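Local coordinates for translation initiation factor eif-2b-like protein (Chaetomium thermophilum, PDB 4ZEO) that probably takes part in translation initiation as the delta subunit of eIF2B, the GDP-GTP exchange factor for eIF2, at residues T285-G290 with S347-A352; K297-A302 with F309-L314; E324-L329 with V336-N341. All blocks are in the same frame, centred on the assembly; numbering follows the deposited sequence.

Contact 1: residues T285-G290 with S347-A352; sequences TIVTYG and SKVPAA
K348 meets V287 through its backbone. Its carbonyl oxygen lies 3.8 Å from V287 CG2, a van der Waals approach by a methyl. V287 presents both its branches to the second segment. CG1 is anti to the backbone N (chi1 -178°), and CG2 stands beside that N, facing K348 O. The amine of K348 leads off elsewhere and is hydrogen-bonded to G343 O. V349 is the first residue to leave the short helix. Its CG2 comes 4.5 Å from V287 CG1, a loose apolar touch. V355 of the neighbouring strand 354-358 also packs on both valines, and A381 of helix 374-384 touches V349. At A352 the link becomes polar and passes through a water. That water accepts from T285 N at 3.1 Å and donates to A352 O at 2.6 Å. It ties the start of the strand to the chain that is about to enter strand 354-358. The segment 347-352 thus belongs to the connection from strand 336-338, outermost within this chain, to strand 354-358. This passage past strands 310-314 and 285-289, which gives the strand order 3-2-1-4, is characteristic of a Rossmann-like parallel sheet.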
loop_
_atom_site.group_PDB
_atom_site.type_symbol
_atom_site.label_atom_id
_atom_site.label_comp_id
_atom_site.label_asym_id
_atom_site.label_seq_id
_atom_site.Cartn_x
_atom_site.Cartn_y
_atom_site.Cartn_z
ATOM N N THR A 285 -4.078 -6.574 24.144
ATOM C CA THR A 285 -4.816 -5.390 23.767
ATOM C C THR A 285 -4.079 -4.728 22.640
ATOM O O THR A 285 -2.901 -4.444 22.728
ATOM C CB THR A 285 -5.021 -4.406 24.920
ATOM O OG1 THR A 285 -5.639 -5.085 26.028
ATOM C CG2 THR A 285 -5.933 -3.281 24.461
ATOM N N ILE A 286 -4.791 -4.508 21.559
ATOM C CA ILE A 286 -4.220 -3.936 20.356
ATOM C C ILE A 286 -4.723 -2.523 20.154
ATOM O O ILE A 286 -5.911 -2.262 20.337
ATOM C CB ILE A 286 -4.578 -4.768 19.098
ATOM C CG1 ILE A 286 -4.343 -6.264 19.354
ATOM C CG2 ILE A 286 -3.806 -4.264 17.910
ATOM C CD1 ILE A 286 -2.886 -6.637 19.415
ATOM N N VAL A 287 -3.820 -1.619 19.784
ATOM C CA VAL A 287 -4.198 -0.258 19.455
ATOM C C VAL A 287 -3.927 0.015 17.975
ATOM O O VAL A 287 -2.913 -0.410 17.419
ATOM C CB VAL A 287 -3.446 0.770 20.325
ATOM C CG1 VAL A 287 -3.917 2.189 19.979
ATOM C CG2 VAL A 287 -3.666 0.472 21.823
ATOM N N THR A 288 -4.869 0.658 17.300
ATOM C CA THR A 288 -4.592 1.079 15.941
ATOM C C THR A 288 -5.280 2.413 15.686
ATOM O O THR A 288 -6.077 2.879 16.523
ATOM C CB THR A 288 -5.002 0.015 14.903
ATOM O OG1 THR A 288 -4.354 0.316 13.662
ATOM C CG2 THR A 288 -6.520 -0.029 14.709
ATOM N N TYR A 289 -4.917 3.044 14.567
ATOM C CA TYR A 289 -5.403 4.377 14.215
ATOM C C TYR A 289 -6.054 4.397 12.833
ATOM O O TYR A 289 -5.422 4.065 11.829
ATOM C CB TYR A 289 -4.246 5.370 14.266
ATOM C CG TYR A 289 -4.582 6.794 13.911
ATOM C CD1 TYR A 289 -5.434 7.551 14.713
ATOM C CD2 TYR A 289 -4.051 7.388 12.771
ATOM C CE1 TYR A 289 -5.735 8.865 14.399
ATOM C CE2 TYR A 289 -4.348 8.695 12.445
ATOM C CZ TYR A 289 -5.186 9.435 13.269
ATOM O OH TYR A 289 -5.478 10.749 12.951
ATOM N N GLY A 290 -7.319 4.808 12.791
ATOM C CA GLY A 290 -8.068 4.873 11.559
ATOM C C GLY A 290 -8.285 3.487 11.006
ATOM O O GLY A 290 -8.253 2.502 11.744
ATOM N N SER A 347 -3.580 7.935 28.007
ATOM C CA SER A 347 -4.534 6.988 28.579
ATOM C C SER A 347 -4.789 5.787 27.639
ATOM O O SER A 347 -4.829 4.638 28.075
ATOM C CB SER A 347 -5.850 7.701 28.871
ATOM O OG SER A 347 -5.636 8.808 29.731
ATOM N N LYS A 348 -5.016 6.079 26.362
ATOM C CA LYS A 348 -5.424 5.089 25.359
ATOM C C LYS A 348 -4.323 4.074 25.009
ATOM O O LYS A 348 -4.622 2.992 24.492
ATOM C CB LYS A 348 -5.895 5.792 24.079
ATOM C CG LYS A 348 -6.944 6.862 24.309
ATOM C CD LYS A 348 -8.139 6.375 25.070
ATOM C CE LYS A 348 -9.234 7.442 25.077
ATOM N NZ LYS A 348 -9.055 8.428 23.976
ATOM N N VAL A 349 -3.059 4.478 25.144
ATOM C CA VAL A 349 -1.944 3.589 24.805
ATOM C C VAL A 349 -1.074 3.191 26.011
ATOM O O VAL A 349 -0.024 3.776 26.238
ATOM C CB VAL A 349 -1.030 4.240 23.744
ATOM C CG1 VAL A 349 -0.237 3.187 23.035
ATOM C CG2 VAL A 349 -1.846 4.998 22.743
ATOM N N PRO A 350 -1.468 2.149 26.751
ATOM C CA PRO A 350 -0.685 1.718 27.919
ATOM C C PRO A 350 0.573 0.975 27.479
ATOM O O PRO A 350 0.671 0.602 26.309
ATOM C CB PRO A 350 -1.623 0.754 28.646
ATOM C CG PRO A 350 -2.966 0.898 27.943
ATOM C CD PRO A 350 -2.639 1.285 26.543
ATOM N N ALA A 351 1.493 0.711 28.401
ATOM C CA ALA A 351 2.728 0.009 28.066
ATOM C C ALA A 351 2.461 -1.414 27.565
ATOM O O ALA A 351 3.078 -1.866 26.611
ATOM C CB ALA A 351 3.644 -0.036 29.274
ATOM N N ALA A 352 1.515 -2.106 28.193
ATOM C CA ALA A 352 1.231 -3.500 27.850
ATOM C C ALA A 352 0.595 -3.695 26.464
ATOM O O ALA A 352 0.668 -4.781 25.903
ATOM C CB ALA A 352 0.372 -4.127 28.905
HETATM O O HOH W 1 -1.132 -6.399 25.088
#

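Contact 2: residues K297-A302 with F309-L314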
loop_
_atom_site.group_PDB
_atom_site.type_symbol
_atom_site.label_atom_id
_atom_site.label_comp_id
_atom_site.label_asym_id
_atom_site.label_seq_id
_atom_site.Cartn_x
_atom_site.Cartn_y
_atom_site.Cartn_z
ATOM N N LYS A 297 -6.957 -6.814 8.102
ATOM C CA LYS A 297 -6.745 -8.205 7.700
ATOM C C LYS A 297 -6.080 -9.018 8.797
ATOM O O LYS A 297 -6.433 -10.194 9.034
ATOM C CB LYS A 297 -5.878 -8.289 6.438
ATOM C CG LYS A 297 -6.486 -7.761 5.142
ATOM C CD LYS A 297 -7.691 -8.511 4.675
ATOM C CE LYS A 297 -8.221 -7.892 3.366
ATOM N NZ LYS A 297 -9.448 -8.584 2.845
ATOM N N THR A 298 -5.120 -8.388 9.462
ATOM C CA THR A 298 -4.382 -9.032 10.541
ATOM C C THR A 298 -5.288 -9.368 11.707
ATOM O O THR A 298 -5.280 -10.503 12.208
ATOM C CB THR A 298 -3.254 -8.153 11.042
ATOM O OG1 THR A 298 -2.301 -7.971 9.988
ATOM C CG2 THR A 298 -2.586 -8.802 12.236
ATOM N N LEU A 299 -6.093 -8.381 12.108
ATOM C CA LEU A 299 -7.024 -8.544 13.219
ATOM C C LEU A 299 -8.075 -9.596 12.882
ATOM O O LEU A 299 -8.412 -10.428 13.714
ATOM C CB LEU A 299 -7.668 -7.194 13.586
ATOM C CG LEU A 299 -6.651 -6.153 14.111
ATOM C CD1 LEU A 299 -7.287 -4.789 14.461
ATOM C CD2 LEU A 299 -5.890 -6.703 15.331
ATOM N N LEU A 300 -8.585 -9.579 11.655
ATOM C CA LEU A 300 -9.556 -10.603 11.250
ATOM C C LEU A 300 -8.902 -11.990 11.238
ATOM O O LEU A 300 -9.515 -12.974 11.627
ATOM C CB LEU A 300 -10.181 -10.267 9.883
ATOM C CG LEU A 300 -11.073 -9.008 9.920
ATOM C CD1 LEU A 300 -11.621 -8.612 8.540
ATOM C CD2 LEU A 300 -12.202 -9.132 10.940
ATOM N N ARG A 301 -7.642 -12.057 10.836
ATOM C CA ARG A 301 -6.932 -13.331 10.812
ATOM C C ARG A 301 -6.752 -13.921 12.222
ATOM O O ARG A 301 -7.030 -15.107 12.449
ATOM C CB ARG A 301 -5.571 -13.152 10.118
ATOM C CG ARG A 301 -4.682 -14.374 10.121
ATOM C CD ARG A 301 -5.109 -15.376 9.096
ATOM N NE ARG A 301 -4.288 -16.570 9.226
ATOM C CZ ARG A 301 -4.307 -17.615 8.398
ATOM N NH1 ARG A 301 -5.111 -17.648 7.340
ATOM N NH2 ARG A 301 -3.502 -18.635 8.642
ATOM N N ALA A 302 -6.334 -13.086 13.176
ATOM C CA ALA A 302 -6.103 -13.545 14.546
ATOM C C ALA A 302 -7.381 -14.070 15.153
ATOM O O ALA A 302 -7.386 -15.118 15.819
ATOM C CB ALA A 302 -5.538 -12.426 15.396
ATOM N N PHE A 309 -8.949 -11.168 22.000
ATOM C CA PHE A 309 -8.148 -9.994 22.266
ATOM C C PHE A 309 -9.013 -8.754 22.160
ATOM O O PHE A 309 -10.133 -8.799 21.648
ATOM C CB PHE A 309 -6.968 -9.924 21.297
ATOM C CG PHE A 309 -7.360 -10.033 19.845
ATOM C CD1 PHE A 309 -7.498 -11.264 19.237
ATOM C CD2 PHE A 309 -7.561 -8.894 19.079
ATOM C CE1 PHE A 309 -7.859 -11.358 17.910
ATOM C CE2 PHE A 309 -7.922 -8.993 17.743
ATOM C CZ PHE A 309 -8.066 -10.224 17.168
ATOM N N ASN A 310 -8.485 -7.653 22.665
ATOM C CA ASN A 310 -9.181 -6.385 22.654
ATOM C C ASN A 310 -8.562 -5.449 21.655
ATOM O O ASN A 310 -7.354 -5.496 21.410
ATOM C CB ASN A 310 -9.164 -5.765 24.036
ATOM C CG ASN A 310 -10.048 -6.514 25.010
ATOM O OD1 ASN A 310 -11.147 -6.942 24.665
ATOM N ND2 ASN A 310 -9.584 -6.658 26.238
ATOM N N VAL A 311 -9.395 -4.633 21.029
ATOM C CA VAL A 311 -8.886 -3.641 20.097
ATOM C C VAL A 311 -9.360 -2.245 20.459
ATOM O O VAL A 311 -10.539 -2.024 20.748
ATOM C CB VAL A 311 -9.283 -3.990 18.648
ATOM C CG1 VAL A 311 -8.882 -2.887 17.706
ATOM C CG2 VAL A 311 -8.645 -5.310 18.242
ATOM N N THR A 312 -8.421 -1.314 20.478
ATOM C CA THR A 312 -8.740 0.082 20.651
ATOM C C THR A 312 -8.525 0.751 19.316
ATOM O O THR A 312 -7.454 0.658 18.732
ATOM C CB THR A 312 -7.873 0.757 21.752
ATOM O OG1 THR A 312 -8.242 0.241 23.034
ATOM C CG2 THR A 312 -8.075 2.275 21.759
ATOM N N VAL A 313 -9.570 1.390 18.810
ATOM C CA VAL A 313 -9.471 2.096 17.545
ATOM C C VAL A 313 -9.562 3.588 17.768
ATOM O O VAL A 313 -10.563 4.101 18.264
ATOM C CB VAL A 313 -10.558 1.642 16.550
ATOM C CG1 VAL A 313 -10.390 2.368 15.227
ATOM C CG2 VAL A 313 -10.464 0.139 16.332
ATOM N N LEU A 314 -8.489 4.271 17.396
ATOM C CA LEU A 314 -8.395 5.710 17.538
ATOM C C LEU A 314 -8.686 6.317 16.170
ATOM O O LEU A 314 -8.517 5.628 15.156
ATOM C CB LEU A 314 -7.005 6.099 18.040
ATOM C CG LEU A 314 -6.520 5.531 19.385
ATOM C CD1 LEU A 314 -5.029 5.768 19.567
ATOM C CD2 LEU A 314 -7.258 6.158 20.529
#
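A302, which packs on F309 across the contact, sits one residue past the shortest polar bond here, the helical bond from R301 N to K297 O at 2.9 Å. The next bond of the same turn runs from A302 N to T298 O. Together they hold the turn that meets the strand. The F309 ring lies against this turn. Its CG stands between the backbone N and the carbonyl carbon (chi1 53°), and the ring projects to the helix. L299 O lies in the plane of the ring, at its edge, 3.5 Å from F309 CZ. A302 CB reaches the ring obliquely, 3.6 Å from F309 CE1. The short alanine side chain lets the ring come close to the helix backbone. The elements belong to a beta-alpha-beta crossover: strand 285-289, helix 293-304 and strand 310-314, with the two strands adjacent and parallel in the sheet. L299 reaches from the helix toward the strand. Its CG is anti to the carbonyl carbon (chi1 -64°), and its two end methyls have different partners. Its side chain lies at a slant to that of F309, with L299 CD2 3.9 Å from F309 CE2. CD1 meets V311 tip to tip, with CG1 and CG2 of the valine both 4.1 Å from L299 CD1. V311 points to the helix from the strand. L329 of helix 321-331 touches L299 and V311 alike, and I286 of strand 285-289 also packs on L299. The polar side chains of the helix turn elsewhere. R301 NE forms a salt bridge with E305 OE2, and T298 OG1 is hydrogen-bonded to L294 O.

Contact 3: residues E324-L329 with V336-N341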
loop_
_atom_site.group_PDB
_atom_site.type_symbol
_atom_site.label_atom_id
_atom_site.label_comp_id
_atom_site.label_asym_id
_atom_site.label_seq_id
_atom_site.Cartn_x
_atom_site.Cartn_y
_atom_site.Cartn_z
ATOM N N GLU A 324 -15.884 2.715 10.840
ATOM C CA GLU A 324 -16.167 1.591 9.957
ATOM C C GLU A 324 -15.301 0.364 10.313
ATOM O O GLU A 324 -15.775 -0.763 10.293
ATOM C CB GLU A 324 -15.960 2.004 8.503
ATOM C CG GLU A 324 -17.096 2.861 7.979
ATOM C CD GLU A 324 -18.418 2.131 8.024
ATOM O OE1 GLU A 324 -19.444 2.778 8.327
ATOM O OE2 GLU A 324 -18.431 0.904 7.781
ATOM N N LEU A 325 -14.033 0.578 10.626
ATOM C CA LEU A 325 -13.194 -0.529 11.082
ATOM C C LEU A 325 -13.749 -1.158 12.367
ATOM O O LEU A 325 -13.828 -2.382 12.484
ATOM C CB LEU A 325 -11.749 -0.069 11.303
ATOM C CG LEU A 325 -10.844 -1.156 11.893
ATOM C CD1 LEU A 325 -10.801 -2.376 10.968
ATOM C CD2 LEU A 325 -9.422 -0.628 12.181
ATOM N N ALA A 326 -14.153 -0.320 13.316
ATOM C CA ALA A 326 -14.722 -0.806 14.574
ATOM C C ALA A 326 -15.972 -1.625 14.303
ATOM O O ALA A 326 -16.240 -2.614 14.987
ATOM C CB ALA A 326 -15.039 0.360 15.529
ATOM N N LYS A 327 -16.745 -1.188 13.313
ATOM C CA LYS A 327 -17.945 -1.909 12.894
ATOM C C LYS A 327 -17.600 -3.315 12.438
ATOM O O LYS A 327 -18.181 -4.285 12.920
ATOM C CB LYS A 327 -18.662 -1.177 11.752
ATOM C CG LYS A 327 -19.843 -0.313 12.168
ATOM C CD LYS A 327 -20.622 0.194 10.947
ATOM C CE LYS A 327 -21.651 1.246 11.340
ATOM N NZ LYS A 327 -21.002 2.576 11.546
ATOM N N VAL A 328 -16.650 -3.417 11.511
ATOM C CA VAL A 328 -16.253 -4.698 10.938
ATOM C C VAL A 328 -15.698 -5.651 12.004
ATOM O O VAL A 328 -16.081 -6.819 12.058
ATOM C CB VAL A 328 -15.203 -4.497 9.811
ATOM C CG1 VAL A 328 -14.592 -5.824 9.384
ATOM C CG2 VAL A 328 -15.820 -3.777 8.617
ATOM N N LEU A 329 -14.838 -5.132 12.881
ATOM C CA LEU A 329 -14.197 -5.952 13.907
ATOM C C LEU A 329 -15.231 -6.484 14.889
ATOM O O LEU A 329 -15.186 -7.649 15.285
ATOM C CB LEU A 329 -13.126 -5.147 14.656
ATOM C CG LEU A 329 -11.922 -4.630 13.857
ATOM C CD1 LEU A 329 -10.931 -3.858 14.741
ATOM C CD2 LEU A 329 -11.227 -5.787 13.131
ATOM N N VAL A 336 -14.349 -4.005 20.731
ATOM C CA VAL A 336 -13.652 -2.815 20.262
ATOM C C VAL A 336 -14.033 -1.565 21.057
ATOM O O VAL A 336 -15.214 -1.306 21.319
ATOM C CB VAL A 336 -13.931 -2.548 18.767
ATOM C CG1 VAL A 336 -13.202 -1.286 18.301
ATOM C CG2 VAL A 336 -13.530 -3.753 17.916
ATOM N N LEU A 337 -13.008 -0.809 21.442
ATOM C CA LEU A 337 -13.167 0.504 22.049
ATOM C C LEU A 337 -12.847 1.571 21.007
ATOM O O LEU A 337 -11.749 1.622 20.458
ATOM C CB LEU A 337 -12.261 0.638 23.261
ATOM C CG LEU A 337 -12.373 1.862 24.153
ATOM C CD1 LEU A 337 -13.809 2.077 24.594
ATOM C CD2 LEU A 337 -11.447 1.666 25.343
ATOM N N TYR A 338 -13.821 2.406 20.706
ATOM C CA TYR A 338 -13.655 3.375 19.641
ATOM C C TYR A 338 -13.544 4.807 20.148
ATOM O O TYR A 338 -14.370 5.273 20.927
ATOM C CB TYR A 338 -14.823 3.292 18.651
ATOM C CG TYR A 338 -14.729 4.351 17.595
ATOM C CD1 TYR A 338 -13.791 4.238 16.581
ATOM C CD2 TYR A 338 -15.543 5.479 17.622
ATOM C CE1 TYR A 338 -13.671 5.207 15.604
ATOM C CE2 TYR A 338 -15.434 6.465 16.643
ATOM C CZ TYR A 338 -14.495 6.313 15.633
ATOM O OH TYR A 338 -14.363 7.257 14.642
ATOM N N SER A 339 -12.552 5.523 19.651
ATOM C CA SER A 339 -12.428 6.929 19.960
ATOM C C SER A 339 -12.370 7.710 18.655
ATOM O O SER A 339 -11.581 7.375 17.768
ATOM C CB SER A 339 -11.189 7.188 20.809
ATOM O OG SER A 339 -11.292 8.450 21.428
ATOM N N PRO A 340 -13.242 8.722 18.507
ATOM C CA PRO A 340 -13.282 9.560 17.305
ATOM C C PRO A 340 -12.062 10.463 17.165
ATOM O O PRO A 340 -11.850 11.039 16.110
ATOM C CB PRO A 340 -14.543 10.403 17.515
ATOM C CG PRO A 340 -14.694 10.459 18.970
ATOM C CD PRO A 340 -14.314 9.087 19.442
ATOM N N ASN A 341 -11.305 10.628 18.242
ATOM C CA ASN A 341 -10.172 11.547 18.251
ATOM C C ASN A 341 -8.951 11.021 18.985
ATOM O O ASN A 341 -8.945 9.901 19.475
ATOM C CB ASN A 341 -10.585 12.873 18.861
ATOM C CG ASN A 341 -11.320 12.694 20.161
ATOM O OD1 ASN A 341 -10.779 12.149 21.124
ATOM N ND2 ASN A 341 -12.552 13.191 20.215
#
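V336 and A326 have the most surface buried here, and they face each other directly. V336 CG1 lies 3.7 Å from A326 CB. The two methyls of V336 are shared between two turns of the helix. CG1 is anti to the backbone N (chi1 179°) and takes A326, while CG2 stands beside that N and takes L329. L329 CB is 3.6 Å from V336 CG2, and L329 CD1 is 4.1 Å from the same methyl. The side chains of L329 and V336 cross at about a right angle. V336 thus touches two residues three apart on the same side of the helix. A326 also has a second neighbour on the strand. Its CB comes obliquely to the Y338 ring, 4.2 Å from CD1. The tyrosine hydroxyl points beyond the contact. The helix and the strand run nearly antiparallel, at 165°, with their axes 8.9 Å apart. This is the returning half of a beta-alpha-beta unit formed by strand 310-314, helix 321-331 and strand 336-338. The last strand is an edge of the parallel sheet within this chain. The polar side chains of the helix segment lie on its other side, where K327 NZ pairs with E324 OE1 at 3.6 Å. Between the two segments themselves the touching groups are all apolar. The contact therefore rests on van der Waals packing of an alanine, a valine, a leucine and the tyrosine ring, while Y338 OH and V336 O find hydrogen-bond partners, D315 OD1 and R330 NH2, outside the two segments.

How the contacts relate
All three contacts lie on one parallel sheet. Contacts 1 and 2 are buried; in contact 2 all four touching residues are. Its strand 310-314 lies between the strands of contacts 1 and 3. Probable backbone hydrogen bonds join it to both, T312 N to I286 O and V313 N to L337 O. Contact 3 sits at the sheet edge and is only partly buried. Contacts 2 and 3 are successive helix-on-strand units and mainly apolar, though contact 2 also sets a backbone oxygen at a ring edge. Contact 2 gives most of its strand-side cover through F309, contact 3 through V336. Contact 1 instead joins strand 285-289 to the end of helix 345-348 and the loop after it, has little direct touch, and adds a water bridge.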